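Local coordinates for heme-binding protein A / AI-2 binding protein A (Helicobacter pylori SS1, PDB 6OFQ) that binds peptides in the periplasm, here the peptide STSA, and probably hands them to an ABC transporter for import, at residues 223-229 and 241-247; 236-240 and 526-531; 297-301 and 456-460; 145-151 and 446-450. One frame throughout, in Å; residues are numbered along the deposited sequence.

How the contacts relate
Contacts 1 and 2 lie on one side of the chain's centre and touch each other; the loop of contact 2 connects the two strands of contact 1, and K229 bonds to A238 O. Contacts 3 and 4 lie together on the other side, about 16 Å apart between centres, and touch through A448, Y459 and K460. Contacts 3 and 4 are largely buried, contacts 1 and 2 partly so. Chemistry follows place: contact 1 is regular strand pairing with one greasy face, contact 2 is apolar and aromatic packing with water in place of direct hydrogen bonds, contact 3 is backbone and side-chain bonding to loop carbonyls, and contact 4 is close helix packing with one glutamine bond.

Contact 1: residues 223-229 and 241-247; sequences EKIILLK and DKVVVRT
I225 faces V245, and L227 faces V243, along the antiparallel strands 224-229 and 242-247, neighbours in the five-stranded mixed sheet. Both are hydrogen-bonded pairs with bonds in each direction; the one from V245 N to I225 O is 2.7 Å and almost straight (177°). Between them I226 and V244 form a non-hydrogen-bonded pair, and I226 CA makes a C-H contact to V243 O at 3.5 Å. The face bearing I225, L227, V243 and V245 is the tight one: all four are buried, I225 CB lies 4.2 Å from V245 CB, L227 CD1 reaches diagonally to V245 CG2, and V56, N60 and I61 of helix 52-61 cover L227 and V245. The opposite face, with K224, I226, L228, K242, V244 and R246, is mostly part-exposed. There the extended K242 chain, its CG anti to the backbone N (chi1 175°), runs beside L228, whose CD2 lies 3.9 Å from K242 CG, and then brings CE to I226 CG2. At one end water links K229 NZ, also bonded to A238 O, to D241 OD1; OD2 of D241 takes the G31 amide. At the other, E223 and K224 face N220 in a classic beta bulge. R246 forms a salt bridge with E262, while a water in the plane of its guanidinium accepts from R246 NE at 2.7 Å and donates to E223 O at 2.8 Å.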
loop_
_atom_site.group_PDB
_atom_site.type_symbol
_atom_site.label_atom_id
_atom_site.label_comp_id
_atom_site.label_asym_id
_atom_site.label_seq_id
_atom_site.Cartn_x
_atom_site.Cartn_y
_atom_site.Cartn_z
ATOM N N GLU A 223 -10.842 -15.819 7.401
ATOM C CA GLU A 223 -12.139 -16.212 6.889
ATOM C C GLU A 223 -12.957 -15.032 6.364
ATOM O O GLU A 223 -13.190 -14.897 5.164
ATOM C CB GLU A 223 -12.882 -16.991 7.976
ATOM C CG GLU A 223 -14.278 -17.525 7.717
ATOM C CD GLU A 223 -14.947 -17.819 9.070
ATOM O OE1 GLU A 223 -16.043 -17.230 9.305
ATOM O OE2 GLU A 223 -14.310 -18.577 9.874
ATOM N N LYS A 224 -13.405 -14.156 7.258
ATOM C CA LYS A 224 -14.202 -13.016 6.815
ATOM C C LYS A 224 -14.195 -11.897 7.840
ATOM O O LYS A 224 -14.014 -12.117 9.051
ATOM C CB LYS A 224 -15.669 -13.390 6.533
ATOM C CG LYS A 224 -16.464 -13.832 7.753
ATOM C CD LYS A 224 -17.861 -14.342 7.460
ATOM C CE LYS A 224 -18.622 -14.699 8.718
ATOM N NZ LYS A 224 -19.916 -15.254 8.227
ATOM N N ILE A 225 -14.375 -10.665 7.320
ATOM C CA ILE A 225 -14.692 -9.472 8.101
ATOM C C ILE A 225 -16.053 -8.980 7.641
ATOM O O ILE A 225 -16.351 -8.932 6.412
ATOM C CB ILE A 225 -13.620 -8.409 7.803
ATOM C CG1 ILE A 225 -12.294 -8.891 8.401
ATOM C CG2 ILE A 225 -14.059 -7.049 8.333
ATOM C CD1 ILE A 225 -11.100 -8.266 7.693
ATOM N N ILE A 226 -16.882 -8.556 8.604
ATOM C CA ILE A 226 -18.171 -7.970 8.299
ATOM C C ILE A 226 -18.164 -6.510 8.703
ATOM O O ILE A 226 -17.793 -6.187 9.848
ATOM C CB ILE A 226 -19.353 -8.706 9.003
ATOM C CG1 ILE A 226 -19.450 -10.142 8.486
ATOM C CG2 ILE A 226 -20.658 -7.955 8.804
ATOM C CD1 ILE A 226 -20.483 -10.993 9.193
ATOM N N LEU A 227 -18.499 -5.655 7.744
ATOM C CA LEU A 227 -18.662 -4.211 7.912
ATOM C C LEU A 227 -20.135 -3.882 7.755
ATOM O O LEU A 227 -20.779 -4.378 6.818
ATOM C CB LEU A 227 -17.876 -3.416 6.852
ATOM C CG LEU A 227 -16.402 -3.791 6.818
ATOM C CD1 LEU A 227 -15.721 -3.082 5.629
ATOM C CD2 LEU A 227 -15.661 -3.518 8.118
ATOM N N LEU A 228 -20.650 -2.981 8.585
ATOM C CA LEU A 228 -22.006 -2.493 8.444
ATOM C C LEU A 228 -22.039 -1.011 8.124
ATOM O O LEU A 228 -21.168 -0.263 8.633
ATOM C CB LEU A 228 -22.736 -2.807 9.760
ATOM C CG LEU A 228 -22.857 -4.270 10.171
ATOM C CD1 LEU A 228 -23.403 -4.468 11.568
ATOM C CD2 LEU A 228 -23.709 -4.961 9.096
ATOM N N LYS A 229 -23.053 -0.550 7.404
ATOM C CA LYS A 229 -23.183 0.857 7.179
ATOM C C LYS A 229 -23.190 1.661 8.447
ATOM O O LYS A 229 -23.899 1.351 9.386
ATOM C CB LYS A 229 -24.410 1.133 6.319
ATOM C CG LYS A 229 -24.778 2.587 6.060
ATOM C CD LYS A 229 -25.930 2.641 5.083
ATOM C CE LYS A 229 -26.433 4.039 4.919
ATOM N NZ LYS A 229 -27.385 4.216 3.788
ATOM N N ASP A 241 -25.746 -1.660 2.723
ATOM C CA ASP A 241 -25.999 -1.884 4.127
ATOM C C ASP A 241 -24.870 -2.649 4.815
ATOM O O ASP A 241 -24.696 -2.536 6.014
ATOM C CB ASP A 241 -27.289 -2.737 4.323
ATOM C CG ASP A 241 -28.507 -2.039 3.773
ATOM O OD1 ASP A 241 -28.652 -0.839 4.062
ATOM O OD2 ASP A 241 -29.190 -2.618 2.878
ATOM N N LYS A 242 -24.217 -3.515 4.070
ATOM C CA LYS A 242 -23.274 -4.451 4.635
ATOM C C LYS A 242 -22.223 -4.815 3.582
ATOM O O LYS A 242 -22.539 -4.967 2.418
ATOM C CB LYS A 242 -24.052 -5.691 5.139
ATOM C CG LYS A 242 -23.253 -6.845 5.666
ATOM C CD LYS A 242 -24.294 -7.806 6.286
ATOM C CE LYS A 242 -23.811 -9.216 6.426
ATOM N NZ LYS A 242 -24.932 -9.999 7.052
ATOM N N VAL A 243 -20.989 -5.042 4.023
ATOM C CA VAL A 243 -19.962 -5.612 3.204
ATOM C C VAL A 243 -19.343 -6.793 3.951
ATOM O O VAL A 243 -18.916 -6.655 5.091
ATOM C CB VAL A 243 -18.851 -4.602 2.832
ATOM C CG1 VAL A 243 -17.797 -5.270 1.950
ATOM C CG2 VAL A 243 -19.442 -3.356 2.185
ATOM N N VAL A 244 -19.302 -7.932 3.280
ATOM C CA VAL A 244 -18.604 -9.112 3.770
ATOM C C VAL A 244 -17.307 -9.179 2.971
ATOM O O VAL A 244 -17.329 -9.352 1.754
ATOM C CB VAL A 244 -19.453 -10.377 3.654
ATOM C CG1 VAL A 244 -18.740 -11.530 4.305
ATOM C CG2 VAL A 244 -20.807 -10.230 4.284
ATOM N N VAL A 245 -16.187 -9.119 3.681
ATOM C CA VAL A 245 -14.870 -9.199 3.070
ATOM C C VAL A 245 -14.356 -10.605 3.370
ATOM O O VAL A 245 -13.958 -10.875 4.513
ATOM C CB VAL A 245 -13.912 -8.119 3.618
ATOM C CG1 VAL A 245 -12.518 -8.248 2.991
ATOM C CG2 VAL A 245 -14.483 -6.739 3.367
ATOM N N ARG A 246 -14.395 -11.463 2.343
ATOM C CA ARG A 246 -13.980 -12.842 2.489
ATOM C C ARG A 246 -12.545 -13.041 2.045
ATOM O O ARG A 246 -12.044 -12.461 1.076
ATOM C CB ARG A 246 -14.875 -13.736 1.635
ATOM C CG ARG A 246 -16.312 -13.807 2.157
ATOM C CD ARG A 246 -17.203 -14.917 1.589
ATOM N NE ARG A 246 -16.556 -16.202 1.795
ATOM C CZ ARG A 246 -16.827 -17.315 1.106
ATOM N NH1 ARG A 246 -17.788 -17.314 0.221
ATOM N NH2 ARG A 246 -16.096 -18.423 1.325
ATOM N N THR A 247 -11.879 -13.940 2.760
ATOM C CA THR A 247 -10.585 -14.480 2.365
ATOM C C THR A 247 -10.727 -15.848 1.737
ATOM O O THR A 247 -11.168 -16.758 2.417
ATOM C CB THR A 247 -9.600 -14.513 3.535
ATOM O OG1 THR A 247 -9.396 -13.184 4.088
ATOM C CG2 THR A 247 -8.234 -15.041 3.112
HETATM O O HOH W 1 -14.811 -16.646 3.774
HETATM O O HOH W 2 -28.388 1.544 2.600
#

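Contact 2: residues 236-240 and 526-531; sequences PKAYL and FFKVYL
The Y239 ring presents one face to the Y530 ring edge, in a T-shaped pair with centroids 5.5 Å apart and planes at 72°, and carries a water over the centre of its other face. Its own edge borders the K528 and V529 carbonyls, with Y239 CE2 3.6 Å from K528 O. This K528 oxygen also lies at the edge of the Y530 ring, while K528 CE sits over the centre of the F527 ring and sends NZ on to P236 CG, 3.9 Å away. The Y530 ring comes alongside Y239 because its CG lies between backbone N and carbonyl carbon (chi1 61°). L240 packs on V529 and L531: CG rests 3.5 Å from V529 O, CD1 touches V529 CB, and CD2 lies 3.9 Å from L531 CG, the two leucines meeting at about a right angle. A second water bridges the ends of the type I turn from F526 to V529: it accepts from L240 N and donates to F526 O and V529 O, 2.8 Å from each. Y239 OH bonds to E25 and R28. With no direct hydrogen bond between the segments, the chain's C-terminal end is held to the 236-240 loop by aromatic and apolar packing, with water bridging several backbone polar atoms.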
loop_
_atom_site.group_PDB
_atom_site.type_symbol
_atom_site.label_atom_id
_atom_site.label_comp_id
_atom_site.label_asym_id
_atom_site.label_seq_id
_atom_site.Cartn_x
_atom_site.Cartn_y
_atom_site.Cartn_z
ATOM N N PRO A 236 -21.581 11.831 2.507
ATOM C CA PRO A 236 -22.693 11.206 1.752
ATOM C C PRO A 236 -22.809 9.758 2.199
ATOM O O PRO A 236 -21.787 9.041 2.271
ATOM C CB PRO A 236 -22.278 11.261 0.293
ATOM C CG PRO A 236 -21.160 12.252 0.240
ATOM C CD PRO A 236 -20.510 12.283 1.607
ATOM N N LYS A 237 -24.001 9.343 2.594
ATOM C CA LYS A 237 -24.163 8.015 3.190
ATOM C C LYS A 237 -23.800 6.895 2.186
ATOM O O LYS A 237 -24.070 7.041 0.988
ATOM C CB LYS A 237 -25.581 7.848 3.761
ATOM C CG LYS A 237 -26.049 8.931 4.726
ATOM C CD LYS A 237 -25.253 8.909 6.000
ATOM C CE LYS A 237 -25.712 10.020 6.954
ATOM N NZ LYS A 237 -25.049 11.257 6.463
ATOM N N ALA A 238 -23.172 5.848 2.704
ATOM C CA ALA A 238 -22.898 4.706 1.851
ATOM C C ALA A 238 -24.188 4.166 1.256
ATOM O O ALA A 238 -25.264 4.168 1.900
ATOM C CB ALA A 238 -22.226 3.615 2.663
ATOM N N TYR A 239 -24.085 3.545 0.084
ATOM C CA TYR A 239 -25.244 2.889 -0.489
ATOM C C TYR A 239 -25.565 1.547 0.105
ATOM O O TYR A 239 -26.732 1.178 0.328
ATOM C CB TYR A 239 -25.146 2.733 -1.988
ATOM C CG TYR A 239 -24.981 3.995 -2.808
ATOM C CD1 TYR A 239 -25.997 4.954 -2.875
ATOM C CD2 TYR A 239 -23.872 4.189 -3.608
ATOM C CE1 TYR A 239 -25.844 6.111 -3.617
ATOM C CE2 TYR A 239 -23.740 5.297 -4.388
ATOM C CZ TYR A 239 -24.742 6.251 -4.431
ATOM O OH TYR A 239 -24.662 7.362 -5.265
ATOM N N LEU A 240 -24.517 0.760 0.325
ATOM C CA LEU A 240 -24.668 -0.595 0.807
ATOM C C LEU A 240 -24.983 -0.666 2.284
ATOM O O LEU A 240 -24.462 0.119 3.103
ATOM C CB LEU A 240 -23.360 -1.363 0.549
ATOM C CG LEU A 240 -23.076 -1.615 -0.923
ATOM C CD1 LEU A 240 -21.597 -1.902 -1.136
ATOM C CD2 LEU A 240 -23.922 -2.759 -1.500
ATOM N N PHE A 526 -15.747 1.235 -0.136
ATOM C CA PHE A 526 -16.978 0.755 -0.762
ATOM C C PHE A 526 -18.118 1.742 -0.683
ATOM O O PHE A 526 -19.214 1.404 -1.078
ATOM C CB PHE A 526 -17.404 -0.589 -0.115
ATOM C CG PHE A 526 -16.345 -1.645 -0.230
ATOM C CD1 PHE A 526 -15.851 -2.063 -1.468
ATOM C CD2 PHE A 526 -15.800 -2.204 0.901
ATOM C CE1 PHE A 526 -14.785 -2.945 -1.585
ATOM C CE2 PHE A 526 -14.784 -3.151 0.786
ATOM C CZ PHE A 526 -14.290 -3.536 -0.444
ATOM N N PHE A 527 -17.946 2.949 -0.137
ATOM C CA PHE A 527 -19.028 3.907 0.015
ATOM C C PHE A 527 -19.761 4.296 -1.250
ATOM O O PHE A 527 -20.906 4.747 -1.124
ATOM C CB PHE A 527 -18.629 5.096 0.908
ATOM C CG PHE A 527 -17.516 6.026 0.440
ATOM C CD1 PHE A 527 -16.531 5.742 -0.512
ATOM C CD2 PHE A 527 -17.415 7.225 1.106
ATOM C CE1 PHE A 527 -15.495 6.646 -0.816
ATOM C CE2 PHE A 527 -16.388 8.116 0.848
ATOM C CZ PHE A 527 -15.436 7.841 -0.118
ATOM N N LYS A 528 -19.132 4.211 -2.428
ATOM C CA LYS A 528 -19.771 4.602 -3.709
ATOM C C LYS A 528 -20.294 3.398 -4.455
ATOM O O LYS A 528 -20.873 3.524 -5.517
ATOM C CB LYS A 528 -18.840 5.419 -4.612
ATOM C CG LYS A 528 -18.100 6.536 -3.909
ATOM C CD LYS A 528 -19.051 7.494 -3.193
ATOM C CE LYS A 528 -18.278 8.609 -2.492
ATOM N NZ LYS A 528 -19.147 9.518 -1.728
ATOM N N VAL A 529 -20.082 2.182 -3.918
ATOM C CA VAL A 529 -20.495 0.961 -4.649
ATOM C C VAL A 529 -21.978 0.704 -4.402
ATOM O O VAL A 529 -22.461 0.891 -3.286
ATOM C CB VAL A 529 -19.657 -0.256 -4.181
ATOM C CG1 VAL A 529 -20.090 -1.532 -4.902
ATOM C CG2 VAL A 529 -18.217 0.041 -4.558
ATOM N N TYR A 530 -22.705 0.276 -5.433
ATOM C CA TYR A 530 -24.119 -0.036 -5.212
ATOM C C TYR A 530 -24.463 -1.182 -6.125
ATOM O O TYR A 530 -23.714 -1.591 -7.036
ATOM C CB TYR A 530 -25.035 1.175 -5.505
ATOM C CG TYR A 530 -25.018 1.708 -6.913
ATOM C CD1 TYR A 530 -24.027 2.594 -7.363
ATOM C CD2 TYR A 530 -25.919 1.272 -7.861
ATOM C CE1 TYR A 530 -23.995 3.062 -8.656
ATOM C CE2 TYR A 530 -25.898 1.762 -9.143
ATOM C CZ TYR A 530 -24.962 2.695 -9.561
ATOM O OH TYR A 530 -24.967 3.209 -10.857
ATOM N N LEU A 531 -25.630 -1.760 -5.815
ATOM C CA LEU A 531 -26.156 -2.858 -6.616
ATOM C C LEU A 531 -27.318 -2.386 -7.472
ATOM O O LEU A 531 -28.233 -1.737 -6.974
ATOM C CB LEU A 531 -26.617 -3.959 -5.663
ATOM C CG LEU A 531 -25.593 -4.438 -4.628
ATOM C CD1 LEU A 531 -26.174 -5.600 -3.786
ATOM C CD2 LEU A 531 -24.266 -4.797 -5.286
HETATM O O HOH W 3 -20.591 7.915 0.132
HETATM O O HOH W 4 -22.689 6.842 -1.398
HETATM O O HOH W 5 -21.962 1.721 -0.695
#

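Contact 3: residues 297-301 and 456-460; sequences SLNTQ and GSFYK
Q301 meets F458 where the chain leaves strand 292-298 and runs beside the loop leading to helix 462-473. From its CB, the Q301 chain steps to CG, which presses on F458 CB at 3.5 Å and also nears the ring at F458 CG. A bend at chi2 (-60°) then turns the amide back: CD passes F458 O, and NE2 donates to that oxygen at 3.0 Å, in the carbonyl plane, with K460 CD beside it. F458 itself has a left-handed backbone (phi 49°), and its ring lies nearly parallel to the N299 amide, the planes 9° apart, with N299 OD1 3.6 Å from F458 CD1. ND2 of N299 bonds to H421 O. T300 grips the neighbouring carbonyl twice. Its N donates to S457 O at 2.9 Å from above the carbonyl plane, and its hydroxyl, set between backbone N and carbonyl carbon, donates at 2.7 Å nearly along the C=O axis. OG1 in turn accepts from a water that takes the K460 amide hydrogen. L298 N gives S457 OG a weak bond (3.3 Å); the same hydroxyl is bonded to P496 O and accepts from a water that also meets S297 OG. These bonds fix a buried crossing between the end of a sheet strand and a helix-leading loop. N299 OD1 accepts from Q301 N, two residues on, at 3.0 Å, and the exit from the strand is therefore an Asx turn.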
loop_
_atom_site.group_PDB
_atom_site.type_symbol
_atom_site.label_atom_id
_atom_site.label_comp_id
_atom_site.label_asym_id
_atom_site.label_seq_id
_atom_site.Cartn_x
_atom_site.Cartn_y
_atom_site.Cartn_z
ATOM N N SER A 297 13.071 -7.835 -4.910
ATOM C CA SER A 297 14.021 -7.263 -3.950
ATOM C C SER A 297 15.298 -8.112 -3.969
ATOM O O SER A 297 15.171 -9.344 -4.049
ATOM C CB SER A 297 13.508 -7.309 -2.489
ATOM O OG SER A 297 12.367 -6.477 -2.305
ATOM N N LEU A 298 16.451 -7.449 -3.946
ATOM C CA LEU A 298 17.759 -8.091 -3.778
ATOM C C LEU A 298 18.339 -7.445 -2.536
ATOM O O LEU A 298 18.441 -6.225 -2.431
ATOM C CB LEU A 298 18.664 -7.773 -4.959
ATOM C CG LEU A 298 18.175 -8.208 -6.342
ATOM C CD1 LEU A 298 19.060 -7.757 -7.466
ATOM C CD2 LEU A 298 17.945 -9.726 -6.391
ATOM N N ASN A 299 18.752 -8.271 -1.575
ATOM C CA ASN A 299 19.150 -7.744 -0.273
ATOM C C ASN A 299 20.585 -7.294 -0.374
ATOM O O ASN A 299 21.520 -8.113 -0.283
ATOM C CB ASN A 299 18.947 -8.743 0.852
ATOM C CG ASN A 299 19.215 -8.126 2.226
ATOM O OD1 ASN A 299 20.043 -7.191 2.336
ATOM N ND2 ASN A 299 18.565 -8.691 3.240
ATOM N N THR A 300 20.758 -6.019 -0.659
ATOM C CA THR A 300 22.065 -5.440 -0.974
ATOM C C THR A 300 23.054 -5.447 0.217
ATOM O O THR A 300 24.222 -5.075 -0.016
ATOM C CB THR A 300 22.025 -4.035 -1.602
ATOM O OG1 THR A 300 21.560 -3.085 -0.622
ATOM C CG2 THR A 300 21.163 -4.007 -2.847
ATOM N N GLN A 301 22.604 -5.832 1.396
ATOM C CA GLN A 301 23.562 -5.943 2.504
ATOM C C GLN A 301 24.135 -7.319 2.632
ATOM O O GLN A 301 24.927 -7.513 3.557
ATOM C CB GLN A 301 22.922 -5.469 3.809
ATOM C CG GLN A 301 22.345 -4.071 3.669
ATOM C CD GLN A 301 23.375 -3.006 3.291
ATOM O OE1 GLN A 301 24.492 -2.964 3.854
ATOM N NE2 GLN A 301 23.017 -2.120 2.350
ATOM N N GLY A 456 13.113 -3.151 1.083
ATOM C CA GLY A 456 13.417 -4.582 1.109
ATOM C C GLY A 456 14.729 -4.918 0.445
ATOM O O GLY A 456 15.243 -6.006 0.667
ATOM N N SER A 457 15.310 -4.015 -0.323
ATOM C CA SER A 457 16.647 -4.191 -0.898
ATOM C C SER A 457 17.765 -3.658 -0.001
ATOM O O SER A 457 18.937 -3.746 -0.297
ATOM C CB SER A 457 16.746 -3.511 -2.282
ATOM O OG SER A 457 15.973 -4.216 -3.226
ATOM N N PHE A 458 17.356 -3.001 1.083
ATOM C CA PHE A 458 18.259 -2.240 1.953
ATOM C C PHE A 458 19.159 -1.319 1.137
ATOM O O PHE A 458 20.379 -1.235 1.310
ATOM C CB PHE A 458 19.092 -3.191 2.854
ATOM C CG PHE A 458 18.277 -3.879 3.934
ATOM C CD1 PHE A 458 17.508 -4.969 3.670
ATOM C CD2 PHE A 458 18.143 -3.294 5.182
ATOM C CE1 PHE A 458 16.711 -5.567 4.636
ATOM C CE2 PHE A 458 17.447 -3.953 6.177
ATOM C CZ PHE A 458 16.696 -5.069 5.906
ATOM N N TYR A 459 18.536 -0.649 0.167
ATOM C CA TYR A 459 19.300 0.219 -0.704
ATOM C C TYR A 459 19.712 1.490 0.025
ATOM O O TYR A 459 18.834 2.223 0.477
ATOM C CB TYR A 459 18.469 0.563 -1.935
ATOM C CG TYR A 459 19.101 1.432 -2.976
ATOM C CD1 TYR A 459 20.373 1.216 -3.469
ATOM C CD2 TYR A 459 18.416 2.538 -3.474
ATOM C CE1 TYR A 459 20.968 2.067 -4.394
ATOM C CE2 TYR A 459 18.991 3.352 -4.418
ATOM C CZ TYR A 459 20.245 3.124 -4.940
ATOM O OH TYR A 459 20.708 3.986 -5.889
ATOM N N LYS A 460 21.007 1.723 0.100
ATOM C CA LYS A 460 21.544 2.889 0.810
ATOM C C LYS A 460 22.488 3.658 -0.107
ATOM O O LYS A 460 23.640 3.294 -0.282
ATOM C CB LYS A 460 22.310 2.395 2.039
ATOM C CG LYS A 460 21.425 1.714 3.051
ATOM C CD LYS A 460 22.164 1.213 4.289
ATOM C CE LYS A 460 22.901 2.356 4.951
ATOM N NZ LYS A 460 23.406 1.694 6.186
HETATM O O HOH W 6 12.858 -4.036 -2.617
HETATM O O HOH W 7 22.728 -0.494 -0.842
#

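Contact 4: residues 145-151 and 446-450; sequences EGMGMSH and QAASA
G146 and A447 approach to 4.4 Å between CA atoms where helix 142-147 ends in a Schellman motif, G148 taking a positive phi, and helix 445-449 runs past. The backbones come close enough there for A447 CA to make a C-H contact to G146 O, 3.4 Å away. Q446 supplies most of the side-chain contact. Its CG stands anti to the backbone N (chi1 169°) and lies 3.3 Å from G146 O; the bend at chi2 then lays the amide against G148, with NE2 3.5 Å from G148 CA. NE2 donates to E145 O at 3.0 Å, meeting that carbonyl almost head-on though bent at the hydrogen (137°). The same oxygen accepts from G148 N within the Schellman turn, so the last helical turn and the glutamine share one acceptor. On the other branch, Q446 OE1 lies 3.4 Å from H151 CD2, the ring and amide planes 61° apart, and a water joins H151 NE2 to Q446 NE2. At the far end A450 CB plugs in beside E145, 4.0 Å from E145 CB and close to G146 N. M147 points away, packing on N178, F183 and T441. G148 also holds the N-cap position of helix 149-152, making this a helix-to-helix junction: a Schellman C-cap running directly into the next N-cap, with a glutamine from a helix distant in sequence bound to the turn.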
loop_
_atom_site.group_PDB
_atom_site.type_symbol
_atom_site.label_atom_id
_atom_site.label_comp_id
_atom_site.label_asym_id
_atom_site.label_seq_id
_atom_site.Cartn_x
_atom_site.Cartn_y
_atom_site.Cartn_z
ATOM N N GLU A 145 7.794 5.505 10.962
ATOM C CA GLU A 145 9.231 5.328 11.067
ATOM C C GLU A 145 9.951 5.369 9.750
ATOM O O GLU A 145 10.905 6.120 9.529
ATOM C CB GLU A 145 9.589 4.065 11.861
ATOM C CG GLU A 145 9.192 4.144 13.325
ATOM C CD GLU A 145 9.826 5.341 14.010
ATOM O OE1 GLU A 145 11.060 5.511 13.945
ATOM O OE2 GLU A 145 9.055 6.192 14.505
ATOM N N GLY A 146 9.420 4.619 8.792
ATOM C CA GLY A 146 9.985 4.557 7.475
ATOM C C GLY A 146 10.131 5.849 6.727
ATOM O O GLY A 146 11.088 6.127 5.975
ATOM N N MET A 147 9.025 6.596 6.807
ATOM C CA MET A 147 8.963 7.905 6.171
ATOM C C MET A 147 9.764 9.021 6.887
ATOM O O MET A 147 9.888 10.145 6.390
ATOM C CB MET A 147 7.498 8.336 5.968
ATOM C CG MET A 147 6.756 7.476 4.951
ATOM S SD MET A 147 4.999 7.839 4.819
ATOM C CE MET A 147 4.942 9.568 4.373
ATOM N N GLY A 148 10.142 8.785 8.126
ATOM C CA GLY A 148 10.815 9.797 8.937
ATOM C C GLY A 148 9.887 10.922 9.326
ATOM O O GLY A 148 10.292 12.089 9.386
ATOM N N MET A 149 8.644 10.597 9.624
ATOM C CA MET A 149 7.690 11.633 10.023
ATOM C C MET A 149 8.120 12.426 11.279
ATOM O O MET A 149 7.777 13.626 11.385
ATOM C CB MET A 149 6.333 10.995 10.258
ATOM C CG MET A 149 5.627 10.540 8.977
ATOM S SD MET A 149 5.062 11.854 7.904
ATOM C CE MET A 149 3.689 12.409 8.897
ATOM N N SER A 150 8.866 11.786 12.168
ATOM C CA SER A 150 9.339 12.542 13.336
ATOM C C SER A 150 10.418 13.545 12.983
ATOM O O SER A 150 10.605 14.439 13.818
ATOM C CB SER A 150 9.914 11.581 14.376
ATOM O OG SER A 150 8.880 10.785 14.948
ATOM N N HIS A 151 11.172 13.406 11.899
ATOM C CA HIS A 151 12.060 14.407 11.346
ATOM C C HIS A 151 11.311 15.541 10.671
ATOM O O HIS A 151 11.866 16.642 10.551
ATOM C CB HIS A 151 13.050 13.783 10.363
ATOM C CG HIS A 151 13.843 12.685 10.999
ATOM N ND1 HIS A 151 14.548 12.880 12.167
ATOM C CD2 HIS A 151 13.938 11.365 10.708
ATOM C CE1 HIS A 151 15.076 11.732 12.551
ATOM N NE2 HIS A 151 14.750 10.809 11.662
ATOM N N GLN A 446 16.634 6.736 4.756
ATOM C CA GLN A 446 15.703 6.864 5.855
ATOM C C GLN A 446 14.866 5.604 5.959
ATOM O O GLN A 446 14.720 5.001 7.022
ATOM C CB GLN A 446 14.832 8.110 5.672
ATOM C CG GLN A 446 13.670 8.134 6.660
ATOM C CD GLN A 446 14.115 8.234 8.119
ATOM O OE1 GLN A 446 15.007 9.025 8.441
ATOM N NE2 GLN A 446 13.489 7.513 9.014
ATOM N N ALA A 447 14.327 5.129 4.834
ATOM C CA ALA A 447 13.442 3.959 4.859
ATOM C C ALA A 447 14.216 2.715 5.304
ATOM O O ALA A 447 13.673 1.891 6.048
ATOM C CB ALA A 447 12.780 3.712 3.511
ATOM N N ALA A 448 15.439 2.564 4.842
ATOM C CA ALA A 448 16.308 1.447 5.241
ATOM C C ALA A 448 16.668 1.460 6.713
ATOM O O ALA A 448 16.975 0.369 7.283
ATOM C CB ALA A 448 17.568 1.408 4.409
ATOM N N SER A 449 16.700 2.624 7.330
ATOM C CA SER A 449 17.087 2.751 8.745
ATOM C C SER A 449 16.012 2.184 9.689
ATOM O O SER A 449 16.320 1.881 10.846
ATOM C CB SER A 449 17.435 4.198 9.074
ATOM O OG SER A 449 16.289 5.020 9.211
ATOM N N ALA A 450 14.744 2.190 9.303
ATOM C CA ALA A 450 13.665 1.709 10.132
ATOM C C ALA A 450 13.647 0.184 10.198
ATOM O O ALA A 450 13.891 -0.463 9.173
ATOM C CB ALA A 450 12.325 2.275 9.617
HETATM O O HOH W 8 14.046 7.859 11.941
#